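Local structure of Adhesin/hemolysin (Burkholderia pseudomallei 1026a, 4G6V) at residues 94-98 against 99-103; 118-121 against 122-125. The protein acts as the toxic tRNase component of a contact-dependent growth inhibition system, by which bacteria inhibit closely related neighbours, and is held here by its immunity protein CdiI. All coordinates share one frame; numbering follows the deposited sequence.

Interaction 1. Residues 94-98 against 99-103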
ATOM      1  N   TYR A  94      -6.197   0.287 -11.289  1.00 35.67           N
ATOM      2  CA  TYR A  94      -7.039  -0.209 -12.362  1.00 35.40           C
ATOM      3  C   TYR A  94      -8.484   0.245 -12.244  1.00 41.35           C
ATOM      4  O   TYR A  94      -8.896   0.820 -11.225  1.00 37.76           O
ATOM      5  CB  TYR A  94      -7.120  -1.720 -12.317  1.00 29.87           C
ATOM      6  CG  TYR A  94      -5.848  -2.422 -11.947  1.00 39.23           C
ATOM      7  CD1 TYR A  94      -4.707  -2.326 -12.757  1.00 36.83           C
ATOM      8  CD2 TYR A  94      -5.798  -3.238 -10.823  1.00 34.86           C
ATOM      9  CE1 TYR A  94      -3.558  -2.988 -12.436  1.00 31.15           C
ATOM     10  CE2 TYR A  94      -4.649  -3.922 -10.498  1.00 40.72           C
ATOM     11  CZ  TYR A  94      -3.524  -3.791 -11.310  1.00 31.67           C
ATOM     12  OH  TYR A  94      -2.372  -4.458 -10.981  1.00 34.77           O
ATOM     13  N   THR A  95      -9.265  -0.249 -13.207  1.00 35.42           N
ATOM     14  CA  THR A  95     -10.726  -0.318 -13.195  1.00 36.98           C
ATOM     15  C   THR A  95     -11.065  -1.718 -13.753  1.00 31.28           C
ATOM     16  O   THR A  95     -10.698  -2.020 -14.890  1.00 34.26           O
ATOM     17  CB  THR A  95     -11.359   0.764 -14.079  1.00 42.55           C
ATOM     18  OG1 THR A  95     -10.916   0.600 -15.431  1.00 42.80           O
ATOM     19  CG2 THR A  95     -10.968   2.150 -13.586  1.00 40.10           C
ATOM     20  N   ILE A  96     -11.734  -2.580 -12.977  1.00 40.48           N
ATOM     21  CA  ILE A  96     -11.941  -3.950 -13.402  1.00 43.32           C
ATOM     22  C   ILE A  96     -13.446  -4.173 -13.580  1.00 48.43           C
ATOM     23  O   ILE A  96     -14.228  -4.208 -12.595  1.00 39.12           O
ATOM     24  CB  ILE A  96     -11.292  -4.956 -12.428  1.00 36.47           C
ATOM     25  CG1 ILE A  96      -9.782  -4.776 -12.418  1.00 28.87           C
ATOM     26  CG2 ILE A  96     -11.632  -6.401 -12.805  1.00 38.53           C
ATOM     27  CD1 ILE A  96      -9.073  -5.797 -11.609  1.00 34.98           C
ATOM     28  N   ASN A  97     -13.852  -4.279 -14.848  1.00 47.86           N
ATOM     29  CA  ASN A  97     -15.272  -4.295 -15.204  1.00 43.24           C
ATOM     30  C   ASN A  97     -16.017  -3.118 -14.559  1.00 48.24           C
ATOM     31  O   ASN A  97     -17.138  -3.273 -14.053  1.00 40.35           O
ATOM     32  CB  ASN A  97     -15.917  -5.631 -14.823  1.00 34.05           C
ATOM     33  CG  ASN A  97     -15.262  -6.800 -15.523  1.00 44.41           C
ATOM     34  OD1 ASN A  97     -14.468  -6.608 -16.444  1.00 52.88           O
ATOM     35  ND2 ASN A  97     -15.593  -8.016 -15.103  1.00 40.78           N
ATOM     36  N   GLY A  98     -15.372  -1.952 -14.568  1.00 40.16           N
ATOM     37  CA  GLY A  98     -15.985  -0.735 -14.080  1.00 42.12           C
ATOM     38  C   GLY A  98     -15.568  -0.325 -12.676  1.00 44.01           C
ATOM     39  O   GLY A  98     -15.512   0.868 -12.389  1.00 40.45           O
ATOM     40  N   GLN A  99     -15.281  -1.304 -11.811  1.00 44.30           N
ATOM     41  CA  GLN A  99     -14.921  -1.057 -10.397  1.00 41.26           C
ATOM     42  C   GLN A  99     -13.462  -0.621 -10.181  1.00 40.69           C
ATOM     43  O   GLN A  99     -12.538  -1.303 -10.641  1.00 39.35           O
ATOM     44  CB  GLN A  99     -15.166  -2.320  -9.551  1.00 30.86           C
ATOM     45  CG  GLN A  99     -16.579  -2.875  -9.607  1.00 49.94           C
ATOM     46  CD  GLN A  99     -16.729  -4.168  -8.805  1.00 68.09           C
ATOM     47  OE1 GLN A  99     -16.156  -5.201  -9.157  1.00 69.60           O
ATOM     48  NE2 GLN A  99     -17.505  -4.111  -7.719  1.00 52.87           N
ATOM     49  N   VAL A 100     -13.242   0.489  -9.471  1.00 28.39           N
ATOM     50  CA  VAL A 100     -11.868   0.851  -9.100  1.00 32.02           C
ATOM     51  C   VAL A 100     -11.226  -0.241  -8.228  1.00 38.66           C
ATOM     52  O   VAL A 100     -11.844  -0.738  -7.267  1.00 31.45           O
ATOM     53  CB  VAL A 100     -11.725   2.261  -8.447  1.00 36.47           C
ATOM     54  CG1 VAL A 100     -12.007   3.378  -9.472  1.00 21.61           C
ATOM     55  CG2 VAL A 100     -12.585   2.403  -7.145  1.00 27.34           C
ATOM     56  N   PHE A 101     -10.004  -0.624  -8.622  1.00 42.91           N
ATOM     57  CA  PHE A 101      -9.210  -1.689  -7.997  1.00 35.56           C
ATOM     58  C   PHE A 101      -7.770  -1.223  -7.757  1.00 39.02           C
ATOM     59  O   PHE A 101      -7.248  -0.364  -8.481  1.00 34.58           O
ATOM     60  CB  PHE A 101      -9.163  -2.907  -8.914  1.00 32.83           C
ATOM     61  CG  PHE A 101     -10.048  -4.048  -8.490  1.00 34.45           C
ATOM     62  CD1 PHE A 101     -11.316  -4.192  -9.026  1.00 34.31           C
ATOM     63  CD2 PHE A 101      -9.597  -5.003  -7.583  1.00 32.78           C
ATOM     64  CE1 PHE A 101     -12.130  -5.261  -8.653  1.00 33.07           C
ATOM     65  CE2 PHE A 101     -10.410  -6.074  -7.202  1.00 33.06           C
ATOM     66  CZ  PHE A 101     -11.674  -6.204  -7.741  1.00 30.25           C
ATOM     67  N   ASP A 102      -7.122  -1.794  -6.747  1.00 35.92           N
ATOM     68  CA  ASP A 102      -5.707  -1.533  -6.505  1.00 35.92           C
ATOM     69  C   ASP A 102      -4.921  -2.846  -6.420  1.00 37.15           C
ATOM     70  O   ASP A 102      -5.452  -3.861  -5.954  1.00 37.53           O
ATOM     71  CB  ASP A 102      -5.500  -0.690  -5.243  1.00 38.77           C
ATOM     72  CG  ASP A 102      -5.594   0.811  -5.514  1.00 53.17           C
ATOM     73  OD1 ASP A 102      -5.766   1.206  -6.690  1.00 50.58           O
ATOM     74  OD2 ASP A 102      -5.487   1.598  -4.544  1.00 54.11           O
ATOM     75  N   ASN A 103      -3.672  -2.826  -6.892  1.00 33.39           N
ATOM     76  CA  ASN A 103      -2.791  -3.998  -6.827  1.00 34.56           C
ATOM     77  C   ASN A 103      -1.979  -3.997  -5.548  1.00 28.88           C
ATOM     78  O   ASN A 103      -1.498  -2.955  -5.116  1.00 30.86           O
ATOM     79  CB  ASN A 103      -1.830  -4.063  -8.034  1.00 26.35           C
ATOM     80  CG  ASN A 103      -1.009  -5.368  -8.071  1.00 34.36           C
ATOM     81  OD1 ASN A 103      -1.568  -6.448  -8.231  1.00 35.40           O
ATOM     82  ND2 ASN A 103       0.323  -5.264  -7.911  1.00 38.42           N
TER
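Y94 and F101 exchange two nearly straight backbone hydrogen bonds, Y94 N to F101 O at 3.1 Å and F101 N back to Y94 O. Nearer the turn, I96 N donates to Q99 O at 2.8 Å, and Q99 N returns a more bent bond to I96 O (149° at the hydrogen). Between these two hydrogen-bonded pairs, T95 and V100 form a non-hydrogen-bonded pair, with T95 CA 3.3 Å from Q99 O in a CA-H...O contact. This is a two-residue beta hairpin closed by a type I' turn from I96 to Q99, with G98 at its third position, where the backbone angles call for glycine. Y94, I96, Q99 and F101 share one face. There the I96 chain crosses the F101 side chain at about a right angle and lays CD1 over one ring face, a CH-pi contact 4.0 Å from the centroid. The Y94 ring receives F101 CB at its edge, 3.9 Å from CD2. With CG anti to its carbonyl carbon (chi1 -38°), that ring runs on beside strand 99-103 to N103 CB, while its OH bonds to E66 O on helix 57-74. D102, a probable active-site residue, is tied through OD1 to D93 N.

Interaction 2. Residues 118-121 against 122-125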
ATOM      1  N   ILE A 118      -3.723  -5.016   4.228  1.00 34.19           N
ATOM      2  CA  ILE A 118      -4.928  -4.724   3.480  1.00 26.37           C
ATOM      3  C   ILE A 118      -5.878  -3.854   4.299  1.00 33.39           C
ATOM      4  O   ILE A 118      -6.322  -2.787   3.844  1.00 32.45           O
ATOM      5  CB  ILE A 118      -5.673  -6.018   3.136  1.00 29.31           C
ATOM      6  CG1 ILE A 118      -5.041  -6.680   1.914  1.00 36.36           C
ATOM      7  CG2 ILE A 118      -7.140  -5.718   2.836  1.00 40.46           C
ATOM      8  CD1 ILE A 118      -5.362  -8.154   1.792  1.00 35.16           C
ATOM      9  N   SER A 119      -6.207  -4.330   5.497  1.00 31.86           N
ATOM     10  CA  SER A 119      -7.100  -3.601   6.402  1.00 31.12           C
ATOM     11  C   SER A 119      -6.727  -2.120   6.470  1.00 32.02           C
ATOM     12  O   SER A 119      -7.582  -1.247   6.252  1.00 26.44           O
ATOM     13  CB  SER A 119      -7.071  -4.222   7.798  1.00 26.73           C
ATOM     14  OG  SER A 119      -8.102  -3.686   8.600  1.00 30.87           O
ATOM     15  N   ASN A 120      -5.442  -1.844   6.732  1.00 27.79           N
ATOM     16  CA  ASN A 120      -4.965  -0.463   6.807  1.00 28.65           C
ATOM     17  C   ASN A 120      -4.895   0.312   5.494  1.00 30.82           C
ATOM     18  O   ASN A 120      -5.134   1.527   5.469  1.00 32.15           O
ATOM     19  CB  ASN A 120      -3.672  -0.376   7.590  1.00 17.32           C
ATOM     20  CG  ASN A 120      -3.896  -0.594   9.074  1.00 30.60           C
ATOM     21  OD1 ASN A 120      -4.410   0.287   9.778  1.00 27.71           O
ATOM     22  ND2 ASN A 120      -3.565  -1.786   9.554  1.00 29.91           N
ATOM     23  N   LYS A 121      -4.592  -0.391   4.407  1.00 22.71           N
ATOM     24  CA  LYS A 121      -4.692   0.200   3.088  1.00 32.21           C
ATOM     25  C   LYS A 121      -6.118   0.687   2.876  1.00 28.11           C
ATOM     26  O   LYS A 121      -6.342   1.723   2.264  1.00 27.22           O
ATOM     27  CB  LYS A 121      -4.311  -0.814   2.005  1.00 31.38           C
ATOM     28  CG  LYS A 121      -2.850  -0.825   1.659  1.00 26.96           C
ATOM     29  CD  LYS A 121      -2.471  -2.123   0.988  1.00 36.67           C
ATOM     30  CE  LYS A 121      -0.993  -2.181   0.592  1.00 29.90           C
ATOM     31  NZ  LYS A 121      -0.588  -1.086  -0.344  1.00 36.04           N
ATOM     32  N   VAL A 122      -7.081  -0.071   3.388  1.00 31.34           N
ATOM     33  CA  VAL A 122      -8.477   0.354   3.353  1.00 34.32           C
ATOM     34  C   VAL A 122      -8.759   1.504   4.329  1.00 33.23           C
ATOM     35  O   VAL A 122      -9.157   2.588   3.900  1.00 38.73           O
ATOM     36  CB  VAL A 122      -9.448  -0.820   3.600  1.00 36.72           C
ATOM     37  CG1 VAL A 122     -10.912  -0.313   3.764  1.00 24.99           C
ATOM     38  CG2 VAL A 122      -9.319  -1.845   2.465  1.00 27.74           C
ATOM     39  N   SER A 123      -8.541   1.290   5.625  1.00 34.02           N
ATOM     40  CA  SER A 123      -8.849   2.340   6.620  1.00 33.47           C
ATOM     41  C   SER A 123      -8.061   3.651   6.456  1.00 34.96           C
ATOM     42  O   SER A 123      -8.635   4.731   6.543  1.00 28.07           O
ATOM     43  CB  SER A 123      -8.756   1.830   8.072  1.00 21.50           C
ATOM     44  OG  SER A 123      -7.579   1.089   8.328  1.00 26.28           O
ATOM     45  N   SER A 124      -6.755   3.577   6.208  1.00 35.86           N
ATOM     46  CA  SER A 124      -5.990   4.822   6.070  1.00 33.66           C
ATOM     47  C   SER A 124      -5.819   5.278   4.624  1.00 34.97           C
ATOM     48  O   SER A 124      -5.751   6.481   4.348  1.00 33.83           O
ATOM     49  CB  SER A 124      -4.633   4.733   6.768  1.00 30.77           C
ATOM     50  OG  SER A 124      -4.735   5.016   8.144  1.00 33.11           O
ATOM     51  N   GLY A 125      -5.760   4.315   3.708  1.00 31.10           N
ATOM     52  CA  GLY A 125      -5.528   4.605   2.304  1.00 24.92           C
ATOM     53  C   GLY A 125      -6.776   4.728   1.445  1.00 43.60           C
ATOM     54  O   GLY A 125      -6.690   5.208   0.318  1.00 37.26           O
TER
HETATM   55  O   HOH W   1      -5.528   2.536   9.262  1.00 32.58           O
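N120 and S123 meet across one turn of helix, where S123 OG lies 3.4 Å from N120 CA and a water joins the two side chains. The water donates to N120 OD1 at 2.6 Å and also hydrogen-bonds S123 OG and S124 OG, so three side chains share one solvent molecule. S123 OG sits between its own backbone N and carbonyl carbon (chi1 47°), which turns it back along the helix, 3.1 Å from S119 O. The same carbonyl accepts S123 N at 2.8 Å. One residue earlier, V122 N bonds to I118 O at 2.9 Å, and V122 CG2 packs 3.4 Å from I118 O. N120 O accepts S124 N at 2.7 Å and a weak bond from G125 N. The N120 amide is also held through ND2, which bonds to T116 O a turn earlier. K121 reaches away from the following residues, its long chain bending at chi4 (-59°) to set NZ in salt bridges with D4 and D96 of the CdiI chain. R41 of CdiI packs on S123 and S124. The arrangement is the C-terminal end of an alpha helix whose lysine K121, probably an active-site residue of this PDDEXK-clan domain, is engaged by the immunity protein, consistent with inhibition by masking the site.

In the fold
From the N terminus, the chain passes through helix 57-74, which carries E66, and strand 79-82 before reaching interaction 1. There 94-98 turns straight back into 99-103, closing a tight hairpin in the middle of the mixed sheet. Strand 99-104 then leads into helix 111-123, whose last turn is interaction 2, and the chain goes on to strand 129-133, parallel to 99-104, completing a beta-alpha-beta unit. The two contacts lie in series, neither nested nor crossed, with centres about 16 Å apart. D102 from interaction 1 and K121 from interaction 2 bring the nearest atoms of their side chains to about 7 Å of each other, and both residues touch A2 of the CdiI chain.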